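Side-chain contacts in salicylaldehyde dehydrogenase NahF (Pseudomonas putida, PDB 4JZ6), which probably catalyses the NAD-dependent oxidation of salicylaldehyde to salicylate, a step in the bacterial breakdown of naphthalene: residues F23-W28 against A63-E68; E67-T72 against A212-Y217. All coordinates share one frame; numbering follows the deposited sequence.

Interaction 1: F23-W28 against A63-E68; sequences FINNAW and AQAAEE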
loop_
_atom_site.group_PDB
_atom_site.type_symbol
_atom_site.label_atom_id
_atom_site.label_comp_id
_atom_site.label_asym_id
_atom_site.label_seq_id
_atom_site.Cartn_x
_atom_site.Cartn_y
_atom_site.Cartn_z
ATOM N N PHE A 23 23.382 17.139 -4.383
ATOM C CA PHE A 23 24.056 16.066 -5.111
ATOM C C PHE A 23 23.200 15.484 -6.237
ATOM O O PHE A 23 22.186 14.832 -5.985
ATOM C CB PHE A 23 24.479 14.964 -4.146
ATOM C CG PHE A 23 25.319 13.896 -4.775
ATOM C CD1 PHE A 23 26.662 14.119 -5.042
ATOM C CD2 PHE A 23 24.770 12.660 -5.088
ATOM C CE1 PHE A 23 27.450 13.130 -5.614
ATOM C CE2 PHE A 23 25.546 11.670 -5.660
ATOM C CZ PHE A 23 26.890 11.901 -5.920
ATOM N N ILE A 24 23.614 15.734 -7.479
ATOM C CA ILE A 24 22.927 15.206 -8.656
ATOM C C ILE A 24 23.931 14.700 -9.693
ATOM O O ILE A 24 24.871 15.412 -10.047
ATOM C CB ILE A 24 22.031 16.271 -9.316
ATOM C CG1 ILE A 24 20.990 16.791 -8.324
ATOM C CG2 ILE A 24 21.357 15.700 -10.546
ATOM C CD1 ILE A 24 20.030 17.792 -8.917
ATOM N N ASN A 25 23.727 13.472 -10.171
ATOM C CA ASN A 25 24.592 12.865 -11.188
ATOM C C ASN A 25 26.076 12.810 -10.826
ATOM O O ASN A 25 26.923 13.235 -11.612
ATOM C CB ASN A 25 24.424 13.575 -12.535
ATOM C CG ASN A 25 23.500 12.833 -13.474
ATOM O OD1 ASN A 25 23.448 11.600 -13.470
ATOM N ND2 ASN A 25 22.766 13.579 -14.294
ATOM N N ASN A 26 26.382 12.279 -9.646
ATOM C CA ASN A 26 27.760 12.184 -9.173
ATOM C C ASN A 26 28.454 13.540 -9.122
ATOM O O ASN A 26 29.679 13.631 -9.245
ATOM C CB ASN A 26 28.568 11.187 -10.016
ATOM C CG ASN A 26 28.419 9.754 -9.531
ATOM O OD1 ASN A 26 27.661 9.471 -8.598
ATOM N ND2 ASN A 26 29.141 8.839 -10.170
ATOM N N ALA A 27 27.662 14.595 -8.942
ATOM C CA ALA A 27 28.204 15.948 -8.871
ATOM C C ALA A 27 27.634 16.720 -7.689
ATOM O O ALA A 27 26.417 16.793 -7.510
ATOM C CB ALA A 27 27.940 16.698 -10.169
ATOM N N TRP A 28 28.518 17.295 -6.878
ATOM C CA TRP A 28 28.092 18.177 -5.803
ATOM C C TRP A 28 27.976 19.602 -6.332
ATOM O O TRP A 28 28.932 20.146 -6.886
ATOM C CB TRP A 28 29.057 18.097 -4.629
ATOM C CG TRP A 28 28.991 16.787 -3.900
ATOM C CD1 TRP A 28 29.816 15.709 -4.066
ATOM C CD2 TRP A 28 28.048 16.418 -2.887
ATOM N NE1 TRP A 28 29.444 14.691 -3.218
ATOM C CE2 TRP A 28 28.365 15.103 -2.482
ATOM C CE3 TRP A 28 26.973 17.069 -2.280
ATOM C CZ2 TRP A 28 27.637 14.429 -1.504
ATOM C CZ3 TRP A 28 26.252 16.397 -1.311
ATOM C CH2 TRP A 28 26.588 15.092 -0.931
ATOM N N ALA A 63 14.997 14.318 -10.395
ATOM C CA ALA A 63 14.123 13.245 -10.844
ATOM C C ALA A 63 14.532 12.766 -12.230
ATOM O O ALA A 63 14.586 11.559 -12.495
ATOM C CB ALA A 63 12.685 13.707 -10.849
ATOM N N GLN A 64 14.819 13.720 -13.110
ATOM C CA GLN A 64 15.235 13.404 -14.470
ATOM C C GLN A 64 16.518 12.577 -14.464
ATOM O O GLN A 64 16.622 11.569 -15.170
ATOM C CB GLN A 64 15.390 14.683 -15.299
ATOM C CG GLN A 64 14.052 15.362 -15.614
ATOM C CD GLN A 64 14.206 16.757 -16.201
ATOM O OE1 GLN A 64 15.286 17.355 -16.155
ATOM N NE2 GLN A 64 13.118 17.284 -16.752
ATOM N N ALA A 65 17.478 12.994 -13.644
ATOM C CA ALA A 65 18.701 12.223 -13.447
ATOM C C ALA A 65 18.381 10.796 -12.991
ATOM O O ALA A 65 18.901 9.830 -13.548
ATOM C CB ALA A 65 19.609 12.914 -12.444
ATOM N N ALA A 66 17.519 10.671 -11.987
ATOM C CA ALA A 66 17.143 9.360 -11.469
ATOM C C ALA A 66 16.480 8.502 -12.544
ATOM O O ALA A 66 16.785 7.314 -12.677
ATOM C CB ALA A 66 16.232 9.498 -10.263
ATOM N N GLU A 67 15.575 9.111 -13.307
ATOM C CA GLU A 67 14.887 8.412 -14.391
ATOM C C GLU A 67 15.887 7.912 -15.426
ATOM O O GLU A 67 15.859 6.745 -15.821
ATOM C CB GLU A 67 13.844 9.327 -15.046
ATOM C CG GLU A 67 13.151 8.739 -16.271
ATOM C CD GLU A 67 11.905 7.937 -15.936
ATOM O OE1 GLU A 67 11.003 7.864 -16.796
ATOM O OE2 GLU A 67 11.819 7.379 -14.822
ATOM N N GLU A 68 16.781 8.804 -15.842
ATOM C CA GLU A 68 17.779 8.490 -16.856
ATOM C C GLU A 68 18.700 7.353 -16.422
ATOM O O GLU A 68 18.984 6.444 -17.196
ATOM C CB GLU A 68 18.599 9.740 -17.189
ATOM C CG GLU A 68 19.718 9.508 -18.196
ATOM C CD GLU A 68 19.212 9.157 -19.591
ATOM O OE1 GLU A 68 18.025 9.424 -19.896
ATOM O OE2 GLU A 68 20.017 8.613 -20.385
HETATM O O HOH W 1 21.365 10.081 -14.749
#

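Interaction 2: E67-T72 against A212-Y217; sequences EEAFKT and AGVLNY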
loop_
_atom_site.group_PDB
_atom_site.type_symbol
_atom_site.label_atom_id
_atom_site.label_comp_id
_atom_site.label_asym_id
_atom_site.label_seq_id
_atom_site.Cartn_x
_atom_site.Cartn_y
_atom_site.Cartn_z
ATOM N N GLU A 67 15.575 9.111 -13.307
ATOM C CA GLU A 67 14.887 8.412 -14.391
ATOM C C GLU A 67 15.887 7.912 -15.426
ATOM O O GLU A 67 15.859 6.745 -15.821
ATOM C CB GLU A 67 13.844 9.327 -15.046
ATOM C CG GLU A 67 13.151 8.739 -16.271
ATOM C CD GLU A 67 11.905 7.937 -15.936
ATOM O OE1 GLU A 67 11.003 7.864 -16.796
ATOM O OE2 GLU A 67 11.819 7.379 -14.822
ATOM N N GLU A 68 16.781 8.804 -15.842
ATOM C CA GLU A 68 17.779 8.490 -16.856
ATOM C C GLU A 68 18.700 7.353 -16.422
ATOM O O GLU A 68 18.984 6.444 -17.196
ATOM C CB GLU A 68 18.599 9.740 -17.189
ATOM C CG GLU A 68 19.718 9.508 -18.196
ATOM C CD GLU A 68 19.212 9.157 -19.591
ATOM O OE1 GLU A 68 18.025 9.424 -19.896
ATOM O OE2 GLU A 68 20.017 8.613 -20.385
ATOM N N ALA A 69 19.160 7.409 -15.178
ATOM C CA ALA A 69 20.061 6.391 -14.660
ATOM C C ALA A 69 19.356 5.050 -14.540
ATOM O O ALA A 69 19.973 3.998 -14.721
ATOM C CB ALA A 69 20.623 6.813 -13.315
ATOM N N PHE A 70 18.062 5.093 -14.233
ATOM C CA PHE A 70 17.266 3.883 -14.093
ATOM C C PHE A 70 17.365 2.998 -15.332
ATOM O O PHE A 70 17.293 1.774 -15.224
ATOM C CB PHE A 70 15.802 4.221 -13.793
ATOM C CG PHE A 70 14.926 3.007 -13.623
ATOM C CD1 PHE A 70 13.971 2.681 -14.581
ATOM C CD2 PHE A 70 15.071 2.181 -12.516
ATOM C CE1 PHE A 70 13.172 1.561 -14.432
ATOM C CE2 PHE A 70 14.280 1.059 -12.362
ATOM C CZ PHE A 70 13.325 0.748 -13.321
ATOM N N LYS A 71 17.555 3.623 -16.496
ATOM C CA LYS A 71 17.610 2.916 -17.783
ATOM C C LYS A 71 18.659 1.803 -17.830
ATOM O O LYS A 71 18.459 0.775 -18.488
ATOM C CB LYS A 71 17.878 3.895 -18.929
ATOM C CG LYS A 71 16.754 4.862 -19.233
ATOM C CD LYS A 71 17.128 5.736 -20.426
ATOM C CE LYS A 71 16.108 6.840 -20.678
ATOM N NZ LYS A 71 16.519 7.720 -21.813
ATOM N N THR A 72 19.779 2.019 -17.148
ATOM C CA THR A 72 20.834 1.016 -17.078
ATOM C C THR A 72 20.854 0.341 -15.712
ATOM O O THR A 72 21.160 -0.851 -15.604
ATOM C CB THR A 72 22.224 1.629 -17.347
ATOM O OG1 THR A 72 22.339 2.863 -16.634
ATOM C CG2 THR A 72 22.411 1.899 -18.820
ATOM N N ALA A 212 26.382 7.003 -11.561
ATOM C CA ALA A 212 25.855 8.359 -11.504
ATOM C C ALA A 212 24.343 8.374 -11.685
ATOM O O ALA A 212 23.811 7.723 -12.586
ATOM C CB ALA A 212 26.532 9.241 -12.551
ATOM N N GLY A 213 23.657 9.116 -10.820
ATOM C CA GLY A 213 22.227 9.326 -10.958
ATOM C C GLY A 213 21.403 8.274 -10.253
ATOM O O GLY A 213 20.174 8.342 -10.238
ATOM N N VAL A 214 22.072 7.290 -9.669
ATOM C CA VAL A 214 21.356 6.257 -8.939
ATOM C C VAL A 214 20.865 6.806 -7.597
ATOM O O VAL A 214 19.766 6.482 -7.151
ATOM C CB VAL A 214 22.209 4.993 -8.754
ATOM C CG1 VAL A 214 21.426 3.935 -8.012
ATOM C CG2 VAL A 214 22.639 4.457 -10.104
ATOM N N LEU A 215 21.680 7.650 -6.968
ATOM C CA LEU A 215 21.265 8.375 -5.769
ATOM C C LEU A 215 21.440 9.876 -5.951
ATOM O O LEU A 215 22.525 10.352 -6.273
ATOM C CB LEU A 215 22.054 7.914 -4.544
ATOM C CG LEU A 215 21.766 8.673 -3.243
ATOM C CD1 LEU A 215 20.331 8.446 -2.786
ATOM C CD2 LEU A 215 22.744 8.274 -2.150
ATOM N N ASN A 216 20.361 10.620 -5.740
ATOM C CA ASN A 216 20.388 12.067 -5.886
ATOM C C ASN A 216 19.849 12.731 -4.620
ATOM O O ASN A 216 18.805 12.337 -4.102
ATOM C CB ASN A 216 19.584 12.486 -7.117
ATOM C CG ASN A 216 20.088 11.823 -8.395
ATOM O OD1 ASN A 216 20.919 12.382 -9.111
ATOM N ND2 ASN A 216 19.593 10.623 -8.679
ATOM N N TYR A 217 20.567 13.735 -4.124
ATOM C CA TYR A 217 20.306 14.281 -2.796
ATOM C C TYR A 217 19.820 15.723 -2.831
ATOM O O TYR A 217 20.419 16.582 -3.477
ATOM C CB TYR A 217 21.570 14.160 -1.936
ATOM C CG TYR A 217 21.547 14.924 -0.628
ATOM C CD1 TYR A 217 22.557 15.828 -0.314
ATOM C CD2 TYR A 217 20.527 14.733 0.299
ATOM C CE1 TYR A 217 22.553 16.526 0.886
ATOM C CE2 TYR A 217 20.513 15.433 1.506
ATOM C CZ TYR A 217 21.531 16.326 1.792
ATOM O OH TYR A 217 21.524 17.021 2.981
#

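Interaction 1: F23-W28 against A63-E68
The methyl of A65, pointing from helix 56-73 toward the 23-28 turn, rests against two neighbouring side chains of different character, I24 and N25. From I24 comes the short branch: CG2 reaches A65 CB at 3.8 Å. With CG2 anti to the backbone N and CG1 beside it (chi1 -58°), the longer CG1-CD1 arm is extended; the I24 side chain also touches K61 and A62 of the same helix. N25 brings the flat of its carboxamide, whose plane the methyl faces from about the distance of van der Waals contact, with ND2 3.7 Å from A65 CB. Its first torsion, -99°, is well off a staggered value and swings the amide toward the helix. At the other end of the group, a water bridges the two segments by donating to N25 OD1 at 2.9 Å and to A65 O at 2.8 Å. The contact is thus apolar on its buried I24 side and hydrated on its exposed N25 side. Behind it, the turn is closed by I24 N to A27 O (3.0 Å) and a weak return bond from A27 N to I24 O, while N25 and N26 both have left-handed helical backbone angles. Next to the turn, the F23 ring sets its CD1 edge over the centre of the W28 indole face, 3.2 Å above the plane, and W28 NE1 is hydrogen-bonded to Q206 OE1 of helix 195-208. Paired strands closed by two residues of positive phi are a tight beta hairpin close to type I', here with its end docked on a helix.

Interaction 2: E67-T72 against A212-Y217
A69 lays its methyl over the backbone of the 212-214 bend, where CB meets A212 O at 3.4 Å and G213 O at 3.5 Å. The two carbonyl oxygens belong to successive residues, so the methyl rests mainly on peptide. V214 adds a looser apolar touch: its CG2 stands 4.5 Å from A69 CB, while CG1, anti to the backbone N (chi1 -179°), is turned away from the methyl. The A69 and G213 CA atoms are only 5.2 Å apart, and what lets the methyl close on the backbone here is the absence of a side chain at G213. A beta carbon at that position would point straight at A69 CB, and with the positive phi of 89° it would also be jammed against A212 O; the bend thus calls for glycine twice over. N216, just downstream in strand 215-218, steadies the bend from within: ND2 gives G213 O a weak, bent hydrogen bond of 2.8 Å, with an angle of 142° at the hydrogen. Its OD1 is hydrogen-bonded to N25 N, so both ends of this buried amide are engaged, and the side chain also packs on A65 and A66 of the helix. V214 is bound through its backbone to V186, and its side chain touches W73. Across the contact, then, a methyl faces carbonyl oxygens without a conventional hydrogen bond, which implies that close fit and at most feeble C-H to oxygen attraction, not charge, join the helix to the bend.

Overall arrangement
Interactions 1 and 2 lie with their centres about 6 Å apart, about 24 Å from the centre of the chain and on the same side of it, away from the salicylaldehyde pockets. Both use helix 56-73, on successive parts that share E67 and E68. Along the chain the hairpin comes first, then the helix, and after 139 intervening residues the bend leading into strand 215-218. Helix 56-73 packs against both the N-terminal hairpin and this edge strand, which are themselves joined by F23 O to Y217 N at 2.7 Å, a probable hydrogen bond. The strand borders the mainly parallel sheet containing strands 186-189 and 159-162, consistent with the Rossmann-like cofactor domain of aldehyde dehydrogenases.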